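Long-range contacts in DUF3822 family protein (Bacteroides thetaiotaomicron VPI-5482, PDB 3HRG), which is of unknown function but has an actin-like ATPase fold, which suggests, without proving, a relationship to nucleotide-handling proteins of that superfamily: residues A[159-164]-A[176-181]; A[214-219]-A[234-239]; A[110-115]-A[147-152]. One frame throughout, in Å; residues are numbered along the deposited sequence. Where two conformers were deposited one is given.

In the fold
Following the chain from its N terminus, strand 105-112 and the turn after it come first, and interaction 3 closes a loop of 31 residues by bringing them against helix 144-154. That helix leads into strand 162-167, where interaction 1 closes the hairpin with strand 171-178. Interaction 2 then joins strand 215-220 to the chain leaving helix 225-235. The three loops follow in series, none nested or crossed. Interactions 1 and 2 share one five-stranded mixed sheet, linked by Met163 to Glu215 and His217, while interaction 3 ties helix 144-154, packed on that sheet through Phe151 and Ser152, to the separate three-stranded antiparallel sheet.

Interaction 1: A[159-164]-A[176-181]; sequences NSKKMY and CFERGQ
The rings of Tyr164 and Phe177 meet obliquely on one face of a beta hairpin, their planes 71° apart. Phe177 CD1 sits at the edge of the tyrosine ring, near its plane and 3.8 Å from Tyr164 CD2. The carbonyl oxygen of Lys162 lies at the edge of the Phe177 ring. Phe151 of helix 144-154 stacks on one face of Tyr164 and also touches Phe177, while His217 lies, offset, over the other face of the tyrosine, so large flat residues suit this buried place.

The strands are joined where Lys162 and Phe177 form an antiparallel hydrogen-bonded pair: Lys162 N to Phe177 O is 2.9 Å, and Phe177 N to Lys162 O is 2.8 Å. On the other face Met163, a selenomethionine, lies against Cys176. Its CG is anti to the backbone N (chi1 177°) and the chain bends at chi3, which brings CE to 3.7 Å from Cys176 SG beneath helix 193-206. Lys162 turns its amine back to Ser160, NZ lying 2.8 Å from Ser160 O and above that carbonyl's plane; the carbonyls of Ser155, Leu157 and Gly158 grip NZ as well, which lets a lysine end in this buried place. At the margin the extended chains of Lys161 and Glu178 keep opposite charges near each other, short of a salt bridge. The whole is an antiparallel beta hairpin, strands 162-167 and 171-178, within the mixed sheet of an actin-like ATPase fold.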
ATOM      1  N   ASN A 159       9.632 -22.777   4.951  0.50 21.95           N
ATOM      2  CA  ASN A 159       8.479 -23.343   5.660  0.50 21.68           C
ATOM      3  C   ASN A 159       8.092 -22.657   6.979  0.50 21.27           C
ATOM      4  O   ASN A 159       7.658 -23.326   7.933  0.50 21.54           O
ATOM      5  CB  ASN A 159       8.711 -24.849   5.910  0.50 21.80           C
ATOM      6  CG  ASN A 159      10.019 -25.143   6.633  0.50 22.13           C
ATOM      7  OD1 ASN A 159      10.870 -24.270   6.795  0.50 22.93           O
ATOM      8  ND2 ASN A 159      10.189 -26.395   7.058  0.50 22.56           N
ATOM      9  N   SER A 160       8.339 -21.356   7.063  1.00 20.44           N
ATOM     10  CA  SER A 160       7.939 -20.555   8.199  1.00 19.73           C
ATOM     11  C   SER A 160       6.776 -19.645   7.819  1.00 18.60           C
ATOM     12  O   SER A 160       6.591 -19.346   6.623  1.00 17.73           O
ATOM     13  CB  SER A 160       9.129 -19.689   8.591  1.00 19.99           C
ATOM     14  OG  SER A 160       9.511 -18.842   7.482  1.00 20.73           O
ATOM     15  N   LYS A 161       5.976 -19.234   8.812  1.00 17.39           N
ATOM     16  CA  LYS A 161       4.916 -18.241   8.586  1.00 16.58           C
ATOM     17  C   LYS A 161       5.631 -16.911   8.566  1.00 16.32           C
ATOM     18  O   LYS A 161       6.708 -16.745   9.168  1.00 15.43           O
ATOM     19  CB  LYS A 161       3.838 -18.229   9.657  1.00 16.45           C
ATOM     20  CG  LYS A 161       3.078 -19.528   9.790  1.00 16.99           C
ATOM     21  CD  LYS A 161       1.982 -19.412  10.821  1.00 18.10           C
ATOM     22  CE  LYS A 161       1.268 -20.729  11.045  1.00 21.13           C
ATOM     23  NZ  LYS A 161       0.153 -20.522  12.022  1.00 22.74           N
ATOM     24  N   LYS A 162       5.042 -15.934   7.899  1.00 15.49           N
ATOM     25  CA  LYS A 162       5.716 -14.656   7.753  1.00 15.39           C
ATOM     26  C   LYS A 162       4.797 -13.478   8.000  1.00 14.71           C
ATOM     27  O   LYS A 162       3.628 -13.492   7.612  1.00 14.23           O
ATOM     28  CB  LYS A 162       6.363 -14.589   6.365  1.00 16.03           C
ATOM     29  CG  LYS A 162       7.524 -15.626   6.213  1.00 18.37           C
ATOM     30  CD  LYS A 162       7.997 -15.738   4.847  1.00 21.63           C
ATOM     31  CE  LYS A 162       8.966 -16.881   4.660  1.00 21.16           C
ATOM     32  NZ  LYS A 162       8.313 -18.220   4.668  1.00 22.38           N
HETATM   33  N   MSE A 163       5.343 -12.488   8.693  1.00 13.20           N
HETATM   34  CA  MSE A 163       4.653 -11.241   8.946  1.00 13.33           C
HETATM   35  C   MSE A 163       5.425 -10.159   8.202  1.00 13.10           C
HETATM   36  O   MSE A 163       6.635  -9.985   8.449  1.00 12.87           O
HETATM   37  CB  MSE A 163       4.649 -10.892  10.453  1.00 12.10           C
HETATM   38  CG  MSE A 163       3.997  -9.554  10.719  1.00 12.35           C
HETATM   39 SE   MSE A 163       3.827  -9.117  12.616  0.75 10.68          SE
HETATM   40  CE  MSE A 163       2.626 -10.491  13.144  1.00 12.33           C
ATOM     41  N   TYR A 164       4.755  -9.449   7.303  1.00 12.36           N
ATOM     42  CA  TYR A 164       5.349  -8.328   6.542  1.00 13.07           C
ATOM     43  C   TYR A 164       4.698  -7.068   7.077  1.00 13.16           C
ATOM     44  O   TYR A 164       3.486  -6.980   7.091  1.00 13.90           O
ATOM     45  CB  TYR A 164       5.120  -8.441   5.034  1.00 12.86           C
ATOM     46  CG  TYR A 164       5.804  -9.633   4.440  1.00 13.06           C
ATOM     47  CD1 TYR A 164       7.117  -9.548   3.992  1.00 14.60           C
ATOM     48  CD2 TYR A 164       5.154 -10.853   4.340  1.00 15.59           C
ATOM     49  CE1 TYR A 164       7.772 -10.648   3.460  1.00 15.39           C
ATOM     50  CE2 TYR A 164       5.813 -11.979   3.790  1.00 14.08           C
ATOM     51  CZ  TYR A 164       7.112 -11.868   3.379  1.00 14.49           C
ATOM     52  OH  TYR A 164       7.760 -12.949   2.830  1.00 17.29           O
ATOM     53  N   CYS A 176       0.082 -10.878   7.020  1.00 11.15           N
ATOM     54  CA  CYS A 176       0.601 -12.161   7.505  1.00 11.04           C
ATOM     55  C   CYS A 176       0.253 -13.313   6.579  1.00 10.79           C
ATOM     56  O   CYS A 176      -0.867 -13.378   6.074  1.00  9.99           O
ATOM     57  CB  CYS A 176       0.076 -12.456   8.920  1.00 11.16           C
ATOM     58  SG  CYS A 176       0.608 -11.232  10.093  1.00 14.83           S
ATOM     59  N   PHE A 177       1.206 -14.253   6.429  1.00 10.74           N
ATOM     60  CA  PHE A 177       1.051 -15.361   5.499  1.00 11.01           C
ATOM     61  C   PHE A 177       1.546 -16.705   5.957  1.00 11.74           C
ATOM     62  O   PHE A 177       2.476 -16.797   6.749  1.00 11.26           O
ATOM     63  CB  PHE A 177       1.860 -15.080   4.215  1.00 10.86           C
ATOM     64  CG  PHE A 177       1.402 -13.893   3.453  1.00  9.93           C
ATOM     65  CD1 PHE A 177       1.888 -12.623   3.763  1.00 10.61           C
ATOM     66  CD2 PHE A 177       0.462 -14.026   2.441  1.00  7.94           C
ATOM     67  CE1 PHE A 177       1.450 -11.519   3.022  1.00  8.67           C
ATOM     68  CE2 PHE A 177       0.047 -12.941   1.718  1.00  8.37           C
ATOM     69  CZ  PHE A 177       0.522 -11.699   2.005  1.00  7.32           C
ATOM     70  N   GLU A 178       0.941 -17.745   5.376  1.00 12.30           N
ATOM     71  CA  GLU A 178       1.369 -19.116   5.571  1.00 13.65           C
ATOM     72  C   GLU A 178       1.361 -19.706   4.174  1.00 14.05           C
ATOM     73  O   GLU A 178       0.292 -19.834   3.583  1.00 13.29           O
ATOM     74  CB  GLU A 178       0.436 -19.908   6.501  1.00 13.74           C
ATOM     75  CG  GLU A 178       0.863 -21.375   6.673  1.00 17.06           C
ATOM     76  CD  GLU A 178       0.066 -22.114   7.724  1.00 20.19           C
ATOM     77  OE1 GLU A 178      -0.954 -21.597   8.237  1.00 24.63           O
ATOM     78  OE2 GLU A 178       0.501 -23.213   8.060  1.00 24.06           O
ATOM     79  N   ARG A 179       2.563 -20.023   3.670  1.00 14.91           N
ATOM     80  CA  ARG A 179       2.800 -20.611   2.341  0.50 14.93           C
ATOM     81  C   ARG A 179       1.921 -19.963   1.258  1.00 14.91           C
ATOM     82  O   ARG A 179       1.166 -20.617   0.547  1.00 14.73           O
ATOM     83  CB  ARG A 179       2.625 -22.133   2.394  0.50 15.13           C
ATOM     84  CG  ARG A 179       3.193 -22.894   1.186  0.50 15.01           C
ATOM     85  CD  ARG A 179       3.115 -24.390   1.414  0.50 15.18           C
ATOM     86  NE  ARG A 179       3.772 -25.135   0.350  0.50 15.17           N
ATOM     87  N   GLY A 180       2.041 -18.645   1.159  1.00 14.49           N
ATOM     88  CA  GLY A 180       1.297 -17.894   0.188  1.00 14.43           C
ATOM     89  C   GLY A 180      -0.153 -17.569   0.521  1.00 14.12           C
ATOM     90  O   GLY A 180      -0.729 -16.772  -0.212  1.00 13.84           O
ATOM     91  N   GLN A 181      -0.735 -18.129   1.601  1.00 13.41           N
ATOM     92  CA  GLN A 181      -2.140 -17.842   1.975  0.55 13.04           C
ATOM     93  C   GLN A 181      -2.170 -16.676   2.926  1.00 12.48           C
ATOM     94  O   GLN A 181      -1.491 -16.696   3.938  1.00 11.08           O
ATOM     95  CB  GLN A 181      -2.825 -19.033   2.652  0.55 13.32           C
ATOM     96  CG  GLN A 181      -4.235 -18.731   3.253  0.55 14.24           C
ATOM     97  CD  GLN A 181      -5.268 -18.245   2.240  0.55 14.87           C
ATOM     98  OE1 GLN A 181      -5.914 -17.202   2.445  0.55 16.66           O
ATOM     99  NE2 GLN A 181      -5.413 -18.975   1.134  0.55 14.46           N
TER
HETATM  100  O   HOH W   1       4.743 -18.083   4.631  1.00 27.65           O

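Interaction 2: A[214-219]-A[234-239]; sequences DELHLT and KFILQV
Leu216 and Val239 are paired as parallel neighbours in a beta-alpha-beta unit, in which the chain passes from strand 215-220 by way of helix 225-235 to the edge strand 239-241. One backbone tie within the contact is a nearly straight hydrogen bond from Leu216 N to Gln238 O, 3.0 Å long with an angle of 173° at the hydrogen; Leu216 is also bonded to Phe240, the next residue of the edge strand. Val239 CA approaches Leu216 O.

The tight part of the contact is apolar. Leu216 places its CG anti to the backbone N (chi1 170°), and from there CD2 reaches two partners: Ile236 CD1, at 3.8 Å on a side chain crossing it at about a right angle, and Val239 CG1, on a side chain running alongside and pointing the same way. Val239 CG1 also meets Leu218 CD1 at 4.1 Å. Branched aliphatic residues suit this face because Leu216 and Leu218 continue onto Leu232 of the crossover helix, and Ile236 onto Trp204 of helix 193-206.

The other margin is looser and more polar. Here Gln238 is partly exposed and touches its neighbour through its aliphatic portion, CB lying 3.7 Å from Glu215 CG. Its chain bends at chi2, and the amide turns away to give NE2 to Glu212 O. A water bridges the two backbones, donating to Asp214 O and accepting from Gln238 N. Asp214 points away from the returning chain and holds the backbone N of Lys161 and of Asn210. On the Gln238 side, the carboxylate of Glu215 helps fix the rotation of the His217 ring, which also lies against the rings of Tyr164 and Phe240: OE1 takes the NE2 hydrogen at 2.8 Å, close to the ring plane and on the anti side of the carboxylate.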
ATOM      1  N   ASP A 214       8.961 -18.535  13.065  1.00 14.14           N
ATOM      2  CA  ASP A 214       8.322 -17.534  12.172  1.00 13.67           C
ATOM      3  C   ASP A 214       9.101 -16.231  12.013  1.00 13.27           C
ATOM      4  O   ASP A 214       9.907 -15.888  12.849  1.00 12.77           O
ATOM      5  CB  ASP A 214       6.845 -17.409  12.545  1.00 12.99           C
ATOM      6  CG  ASP A 214       6.132 -18.750  12.474  1.00 11.92           C
ATOM      7  OD1 ASP A 214       6.478 -19.585  11.632  1.00  9.21           O
ATOM      8  OD2 ASP A 214       5.199 -18.991  13.246  1.00 11.66           O
ATOM      9  N   GLU A 215       8.803 -15.496  10.942  1.00 12.72           N
ATOM     10  CA  GLU A 215       9.605 -14.325  10.608  0.55 12.92           C
ATOM     11  C   GLU A 215       8.858 -13.032  10.475  1.00 12.52           C
ATOM     12  O   GLU A 215       7.734 -13.006   9.996  1.00 12.32           O
ATOM     13  CB  GLU A 215      10.362 -14.580   9.275  0.55 12.87           C
ATOM     14  CG  GLU A 215      11.312 -15.783   9.325  0.55 13.45           C
ATOM     15  CD  GLU A 215      12.076 -16.062   8.020  0.55 14.70           C
ATOM     16  OE1 GLU A 215      11.906 -15.355   6.991  0.55 12.13           O
ATOM     17  OE2 GLU A 215      12.861 -17.022   8.037  0.55 15.40           O
ATOM     18  N   LEU A 216       9.533 -11.954  10.900  1.00 12.60           N
ATOM     19  CA  LEU A 216       9.035 -10.595  10.769  1.00 12.00           C
ATOM     20  C   LEU A 216       9.948  -9.886   9.772  1.00 11.96           C
ATOM     21  O   LEU A 216      11.191  -9.859   9.963  1.00 12.86           O
ATOM     22  CB  LEU A 216       9.030  -9.837  12.103  1.00 11.64           C
ATOM     23  CG  LEU A 216       8.756  -8.343  12.013  1.00 12.25           C
ATOM     24  CD1 LEU A 216       7.390  -8.085  11.309  1.00 13.26           C
ATOM     25  CD2 LEU A 216       8.837  -7.679  13.409  1.00 10.65           C
ATOM     26  N   HIS A 217       9.345  -9.322   8.734  1.00 11.93           N
ATOM     27  CA  HIS A 217      10.024  -8.560   7.684  1.00 12.50           C
ATOM     28  C   HIS A 217       9.481  -7.120   7.694  1.00 12.21           C
ATOM     29  O   HIS A 217       8.279  -6.888   7.581  1.00 13.50           O
ATOM     30  CB  HIS A 217       9.833  -9.235   6.331  1.00 12.43           C
ATOM     31  CG  HIS A 217      10.442 -10.603   6.246  1.00 12.81           C
ATOM     32  ND1 HIS A 217      11.608 -10.848   5.562  1.00 15.04           N
ATOM     33  CD2 HIS A 217      10.050 -11.796   6.764  1.00 13.81           C
ATOM     34  CE1 HIS A 217      11.919 -12.136   5.662  1.00 16.50           C
ATOM     35  NE2 HIS A 217      10.991 -12.734   6.388  1.00 14.39           N
ATOM     36  N   LEU A 218      10.372  -6.158   7.862  1.00 12.62           N
ATOM     37  CA  LEU A 218      10.001  -4.751   7.973  1.00 13.03           C
ATOM     38  C   LEU A 218      10.444  -3.923   6.779  1.00 13.36           C
ATOM     39  O   LEU A 218      11.529  -4.145   6.220  1.00 12.35           O
ATOM     40  CB  LEU A 218      10.665  -4.163   9.227  1.00 12.97           C
ATOM     41  CG  LEU A 218      10.268  -4.741  10.574  1.00 14.89           C
ATOM     42  CD1 LEU A 218      11.234  -4.293  11.659  1.00 15.10           C
ATOM     43  CD2 LEU A 218       8.848  -4.341  10.900  1.00 18.29           C
ATOM     44  N   THR A 219       9.595  -2.986   6.375  1.00 13.71           N
ATOM     45  CA  THR A 219       9.929  -2.073   5.309  1.00 14.18           C
ATOM     46  C   THR A 219       9.256  -0.725   5.567  1.00 14.92           C
ATOM     47  O   THR A 219       8.333  -0.639   6.382  1.00 14.61           O
ATOM     48  CB  THR A 219       9.564  -2.643   3.919  1.00 14.39           C
ATOM     49  OG1 THR A 219      10.135  -1.784   2.917  1.00 14.62           O
ATOM     50  CG2 THR A 219       8.081  -2.762   3.727  1.00 14.69           C
ATOM     51  N   LYS A 234      13.823  -9.061  21.297  1.00 11.12           N
ATOM     52  CA  LYS A 234      13.674  -9.752  22.565  1.00 11.12           C
ATOM     53  C   LYS A 234      12.621 -10.873  22.448  1.00 11.01           C
ATOM     54  O   LYS A 234      12.687 -11.864  23.147  1.00 10.67           O
ATOM     55  CB  LYS A 234      13.186  -8.799  23.653  1.00 11.35           C
ATOM     56  CG  LYS A 234      14.118  -7.650  23.987  1.00 12.09           C
ATOM     57  CD  LYS A 234      13.571  -6.839  25.157  1.00 14.30           C
ATOM     58  CE  LYS A 234      14.580  -5.746  25.546  1.00 16.12           C
ATOM     59  NZ  LYS A 234      14.096  -4.961  26.720  1.00 16.41           N
ATOM     60  N   PHE A 235      11.654 -10.677  21.559  1.00 11.54           N
ATOM     61  CA  PHE A 235      10.534 -11.578  21.391  1.00 11.59           C
ATOM     62  C   PHE A 235      10.530 -12.359  20.074  1.00 12.36           C
ATOM     63  O   PHE A 235      10.111 -13.516  20.043  1.00 12.45           O
ATOM     64  CB  PHE A 235       9.253 -10.736  21.467  1.00 11.79           C
ATOM     65  CG  PHE A 235       9.024 -10.120  22.808  1.00 13.25           C
ATOM     66  CD1 PHE A 235       8.448 -10.866  23.824  1.00 12.95           C
ATOM     67  CD2 PHE A 235       9.385  -8.801  23.063  1.00 14.23           C
ATOM     68  CE1 PHE A 235       8.259 -10.316  25.073  1.00 13.61           C
ATOM     69  CE2 PHE A 235       9.205  -8.243  24.344  1.00 13.34           C
ATOM     70  CZ  PHE A 235       8.639  -8.997  25.321  1.00 13.66           C
ATOM     71  N   ILE A 236      10.990 -11.731  18.991  1.00 12.06           N
ATOM     72  CA  ILE A 236      10.968 -12.349  17.664  1.00 12.31           C
ATOM     73  C   ILE A 236      12.405 -12.602  17.296  1.00 12.48           C
ATOM     74  O   ILE A 236      13.192 -11.670  17.041  1.00 13.16           O
ATOM     75  CB  ILE A 236      10.280 -11.467  16.657  1.00 12.57           C
ATOM     76  CG1 ILE A 236       8.841 -11.154  17.130  1.00 14.50           C
ATOM     77  CG2 ILE A 236      10.300 -12.167  15.269  1.00 10.90           C
ATOM     78  CD1 ILE A 236       8.194 -10.019  16.387  1.00 15.42           C
ATOM     79  N   LEU A 237      12.756 -13.873  17.247  1.00 11.91           N
ATOM     80  CA  LEU A 237      14.137 -14.236  16.983  1.00 12.21           C
ATOM     81  C   LEU A 237      14.570 -14.078  15.515  1.00 12.82           C
ATOM     82  O   LEU A 237      15.762 -13.983  15.272  1.00 14.00           O
ATOM     83  CB  LEU A 237      14.420 -15.636  17.539  1.00 11.78           C
ATOM     84  CG  LEU A 237      14.126 -15.788  19.057  1.00 11.24           C
ATOM     85  CD1 LEU A 237      14.489 -17.194  19.590  1.00 10.26           C
ATOM     86  CD2 LEU A 237      14.831 -14.703  19.882  1.00 11.42           C
ATOM     87  N   GLN A 238      13.631 -14.033  14.568  1.00 12.57           N
ATOM     88  CA  GLN A 238      13.955 -13.892  13.137  1.00 13.39           C
ATOM     89  C   GLN A 238      13.309 -12.586  12.636  1.00 12.77           C
ATOM     90  O   GLN A 238      12.126 -12.578  12.261  1.00 12.80           O
ATOM     91  CB  GLN A 238      13.439 -15.097  12.313  1.00 13.91           C
ATOM     92  CG  GLN A 238      13.719 -16.531  12.910  1.00 15.49           C
ATOM     93  CD  GLN A 238      15.154 -16.823  13.220  1.00 19.53           C
ATOM     94  OE1 GLN A 238      16.061 -16.327  12.545  1.00 22.23           O
ATOM     95  NE2 GLN A 238      15.387 -17.699  14.233  1.00 21.11           N
ATOM     96  N   VAL A 239      14.051 -11.482  12.729  1.00 12.38           N
ATOM     97  CA  VAL A 239      13.572 -10.157  12.290  1.00 12.47           C
ATOM     98  C   VAL A 239      14.501  -9.630  11.195  1.00 12.43           C
ATOM     99  O   VAL A 239      15.719  -9.657  11.355  1.00 11.60           O
ATOM    100  CB  VAL A 239      13.527  -9.110  13.427  1.00 13.09           C
ATOM    101  CG1 VAL A 239      12.898  -7.799  12.904  1.00 12.68           C
ATOM    102  CG2 VAL A 239      12.737  -9.606  14.609  1.00 12.68           C
TER
HETATM  103  O   HOH W   2      11.310 -15.450  15.053  1.00 16.43           O

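Interaction 3: A[110-115]-A[147-152]; sequences NILKKN and LIEYFS
Leu112 and Ile148 cross at about a right angle, with Leu112 CD2 laid against Ile148 CG2 at 3.7 Å. Both are buried, and Ile119 of strand 117-124 touches each of them, so the aliphatic pair joins the three-stranded antiparallel sheet to helix 144-154. Glu149 crosses Leu112 more obliquely: its extended chain runs out past the leucine, leaving OE2 3.7 Å from Leu112 CG, while its own CG adds to the apolar surface.

Asn115, in the turn after the strand, approaches the helix at about a right angle to Glu149. With its CG beside the backbone N (chi1 -57°), the amide is carried towards the helix, its plane 37° from that of the carboxylate. OD1 rests 3.6 Å from Glu149 CG, and ND2 lies 3.0 Å from Ser152 OG; that hydroxyl is hydrogen-bonded to Gly180 O. Two waters complete the polar layer. One receives a hydrogen from Asn115 ND2 and gives one to Glu149 O, 2.7 Å away; the other donates to Asn115 OD1 at 2.7 Å and, weakly, to Glu149 OE2. A leucine here would probably leave both waters without their amide partner, and so weaken the link between turn and helix.

An amide suits this position because it offers a donor and an acceptor side by side. The chemistry thus implies a two-layer junction, in which direct apolar packing backs a polar margin where two waters help to join the turn to the helix.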
ATOM      1  N   ASN A 110     -10.944  -3.898  -4.582  1.00 12.93           N
ATOM      2  CA  ASN A 110     -10.134  -4.650  -5.500  1.00 12.41           C
ATOM      3  C   ASN A 110     -10.246  -6.145  -5.198  1.00 12.47           C
ATOM      4  O   ASN A 110     -10.030  -6.559  -4.065  1.00 11.56           O
ATOM      5  CB  ASN A 110      -8.668  -4.346  -5.330  1.00 12.48           C
ATOM      6  CG  ASN A 110      -8.316  -2.880  -5.520  1.00 11.56           C
ATOM      7  OD1 ASN A 110      -7.463  -2.380  -4.788  1.00 12.03           O
ATOM      8  ND2 ASN A 110      -8.935  -2.198  -6.488  1.00 12.36           N
ATOM      9  N   ILE A 111     -10.518  -6.938  -6.224  1.00 11.80           N
ATOM     10  CA  ILE A 111     -10.540  -8.363  -6.100  1.00 12.98           C
ATOM     11  C   ILE A 111      -9.144  -8.917  -6.465  1.00 13.26           C
ATOM     12  O   ILE A 111      -8.618  -8.630  -7.546  1.00 12.49           O
ATOM     13  CB  ILE A 111     -11.582  -9.001  -7.027  1.00 12.63           C
ATOM     14  CG1 ILE A 111     -12.972  -8.512  -6.644  1.00 14.71           C
ATOM     15  CG2 ILE A 111     -11.522 -10.570  -6.919  1.00 12.97           C
ATOM     16  CD1 ILE A 111     -14.085  -8.908  -7.637  1.00 16.72           C
ATOM     17  N   LEU A 112      -8.563  -9.686  -5.560  1.00 13.66           N
ATOM     18  CA  LEU A 112      -7.280 -10.336  -5.788  1.00 15.30           C
ATOM     19  C   LEU A 112      -7.635 -11.792  -6.072  1.00 16.36           C
ATOM     20  O   LEU A 112      -7.653 -12.613  -5.165  1.00 16.37           O
ATOM     21  CB  LEU A 112      -6.355 -10.178  -4.590  1.00 14.98           C
ATOM     22  CG  LEU A 112      -5.819  -8.788  -4.226  1.00 16.08           C
ATOM     23  CD1 LEU A 112      -6.881  -7.733  -3.806  1.00 15.14           C
ATOM     24  CD2 LEU A 112      -4.745  -8.947  -3.133  1.00 15.04           C
ATOM     25  N   LYS A 113      -7.947 -12.097  -7.337  1.00 17.72           N
ATOM     26  CA  LYS A 113      -8.408 -13.467  -7.726  1.00 18.79           C
ATOM     27  C   LYS A 113      -7.426 -14.588  -7.362  1.00 18.94           C
ATOM     28  O   LYS A 113      -7.819 -15.583  -6.739  1.00 20.04           O
ATOM     29  CB  LYS A 113      -8.736 -13.528  -9.230  1.00 18.98           C
ATOM     30  CG  LYS A 113      -9.329 -14.861  -9.682  1.00 20.18           C
ATOM     31  N   LYS A 114      -6.158 -14.393  -7.717  1.00 18.82           N
ATOM     32  CA  LYS A 114      -5.084 -15.340  -7.404  1.00 18.99           C
ATOM     33  C   LYS A 114      -4.935 -15.624  -5.889  1.00 18.59           C
ATOM     34  O   LYS A 114      -4.654 -16.763  -5.510  1.00 19.51           O
ATOM     35  CB  LYS A 114      -3.753 -14.804  -7.965  1.00 19.14           C
ATOM     36  N   ASN A 115      -5.178 -14.623  -5.038  1.00 17.57           N
ATOM     37  CA  ASN A 115      -5.063 -14.775  -3.569  1.00 17.12           C
ATOM     38  C   ASN A 115      -6.375 -15.057  -2.841  1.00 16.64           C
ATOM     39  O   ASN A 115      -6.391 -15.157  -1.616  1.00 16.80           O
ATOM     40  CB  ASN A 115      -4.431 -13.514  -2.989  1.00 17.14           C
ATOM     41  CG  ASN A 115      -3.080 -13.223  -3.599  1.00 18.37           C
ATOM     42  OD1 ASN A 115      -2.967 -12.397  -4.504  1.00 21.59           O
ATOM     43  ND2 ASN A 115      -2.077 -13.963  -3.189  1.00 18.68           N
ATOM     44  N   LEU A 147       0.658  -4.912  -2.508  1.00  7.28           N
ATOM     45  CA  LEU A 147       1.532  -5.395  -1.448  1.00  7.32           C
ATOM     46  C   LEU A 147       1.222  -6.860  -1.098  1.00  7.92           C
ATOM     47  O   LEU A 147       2.129  -7.671  -0.967  1.00  8.03           O
ATOM     48  CB  LEU A 147       1.496  -4.506  -0.206  1.00  7.09           C
ATOM     49  CG  LEU A 147       2.193  -3.140  -0.265  1.00  6.71           C
ATOM     50  CD1 LEU A 147       2.099  -2.413   1.080  1.00  7.72           C
ATOM     51  CD2 LEU A 147       3.654  -3.264  -0.661  1.00  6.09           C
ATOM     52  N   ILE A 148      -0.051  -7.192  -1.004  1.00  8.06           N
ATOM     53  CA  ILE A 148      -0.470  -8.565  -0.703  1.00  8.13           C
ATOM     54  C   ILE A 148      -0.064  -9.509  -1.808  1.00  8.17           C
ATOM     55  O   ILE A 148       0.487 -10.573  -1.528  1.00  7.66           O
ATOM     56  CB  ILE A 148      -1.986  -8.653  -0.487  1.00  7.33           C
ATOM     57  CG1 ILE A 148      -2.312  -8.006   0.845  1.00  7.52           C
ATOM     58  CG2 ILE A 148      -2.454 -10.117  -0.511  1.00  6.99           C
ATOM     59  CD1 ILE A 148      -3.776  -7.748   1.099  1.00  4.74           C
ATOM     60  N   GLU A 149      -0.268  -9.114  -3.069  1.00  8.48           N
ATOM     61  CA  GLU A 149       0.147  -9.988  -4.173  1.00  8.86           C
ATOM     62  C   GLU A 149       1.666 -10.250  -4.155  1.00  8.29           C
ATOM     63  O   GLU A 149       2.135 -11.380  -4.344  1.00  7.99           O
ATOM     64  CB  GLU A 149      -0.261  -9.411  -5.526  1.00  9.57           C
ATOM     65  CG  GLU A 149      -1.743  -9.221  -5.622  1.00 12.98           C
ATOM     66  CD  GLU A 149      -2.251  -8.968  -7.013  1.00 19.04           C
ATOM     67  OE1 GLU A 149      -1.442  -8.897  -7.961  1.00 21.62           O
ATOM     68  OE2 GLU A 149      -3.492  -8.879  -7.141  1.00 24.49           O
ATOM     69  N   TYR A 150       2.424  -9.197  -3.934  1.00  7.77           N
ATOM     70  CA  TYR A 150       3.875  -9.280  -3.876  1.00  7.70           C
ATOM     71  C   TYR A 150       4.358 -10.121  -2.675  1.00  7.06           C
ATOM     72  O   TYR A 150       5.152 -11.042  -2.829  1.00  7.22           O
ATOM     73  CB  TYR A 150       4.444  -7.869  -3.779  1.00  7.64           C
ATOM     74  CG  TYR A 150       5.955  -7.776  -3.736  1.00  7.83           C
ATOM     75  CD1 TYR A 150       6.701  -7.833  -4.901  1.00  9.42           C
ATOM     76  CD2 TYR A 150       6.633  -7.597  -2.524  1.00  9.83           C
ATOM     77  CE1 TYR A 150       8.108  -7.721  -4.882  1.00  9.75           C
ATOM     78  CE2 TYR A 150       8.044  -7.503  -2.486  1.00  9.19           C
ATOM     79  CZ  TYR A 150       8.756  -7.550  -3.679  1.00 10.78           C
ATOM     80  OH  TYR A 150      10.111  -7.453  -3.685  1.00 13.05           O
ATOM     81  N   PHE A 151       3.904  -9.772  -1.489  1.00  7.41           N
ATOM     82  CA  PHE A 151       4.300 -10.508  -0.286  1.00  7.16           C
ATOM     83  C   PHE A 151       3.813 -11.981  -0.304  1.00  7.33           C
ATOM     84  O   PHE A 151       4.497 -12.857   0.193  1.00  6.75           O
ATOM     85  CB  PHE A 151       3.797  -9.835   0.970  1.00  7.28           C
ATOM     86  CG  PHE A 151       4.391  -8.450   1.243  1.00  6.72           C
ATOM     87  CD1 PHE A 151       5.737  -8.174   1.086  1.00  7.20           C
ATOM     88  CD2 PHE A 151       3.586  -7.467   1.802  1.00  6.74           C
ATOM     89  CE1 PHE A 151       6.248  -6.920   1.418  1.00  8.15           C
ATOM     90  CE2 PHE A 151       4.085  -6.192   2.127  1.00  6.05           C
ATOM     91  CZ  PHE A 151       5.410  -5.921   1.942  1.00  7.50           C
ATOM     92  N   SER A 152       2.663 -12.244  -0.898  1.00  7.67           N
ATOM     93  CA  SER A 152       2.171 -13.615  -1.017  1.00  8.76           C
ATOM     94  C   SER A 152       3.223 -14.501  -1.714  1.00  8.75           C
ATOM     95  O   SER A 152       3.530 -15.586  -1.254  1.00  9.37           O
ATOM     96  CB  SER A 152       0.852 -13.670  -1.792  1.00  8.56           C
ATOM     97  OG  SER A 152       0.514 -15.027  -2.095  1.00 10.23           O
TER
HETATM   98  O   HOH W   3       0.406 -13.273  -5.238  1.00 25.20           O
HETATM   99  O   HOH W   4      -4.223 -11.671  -6.744  1.00 42.82           O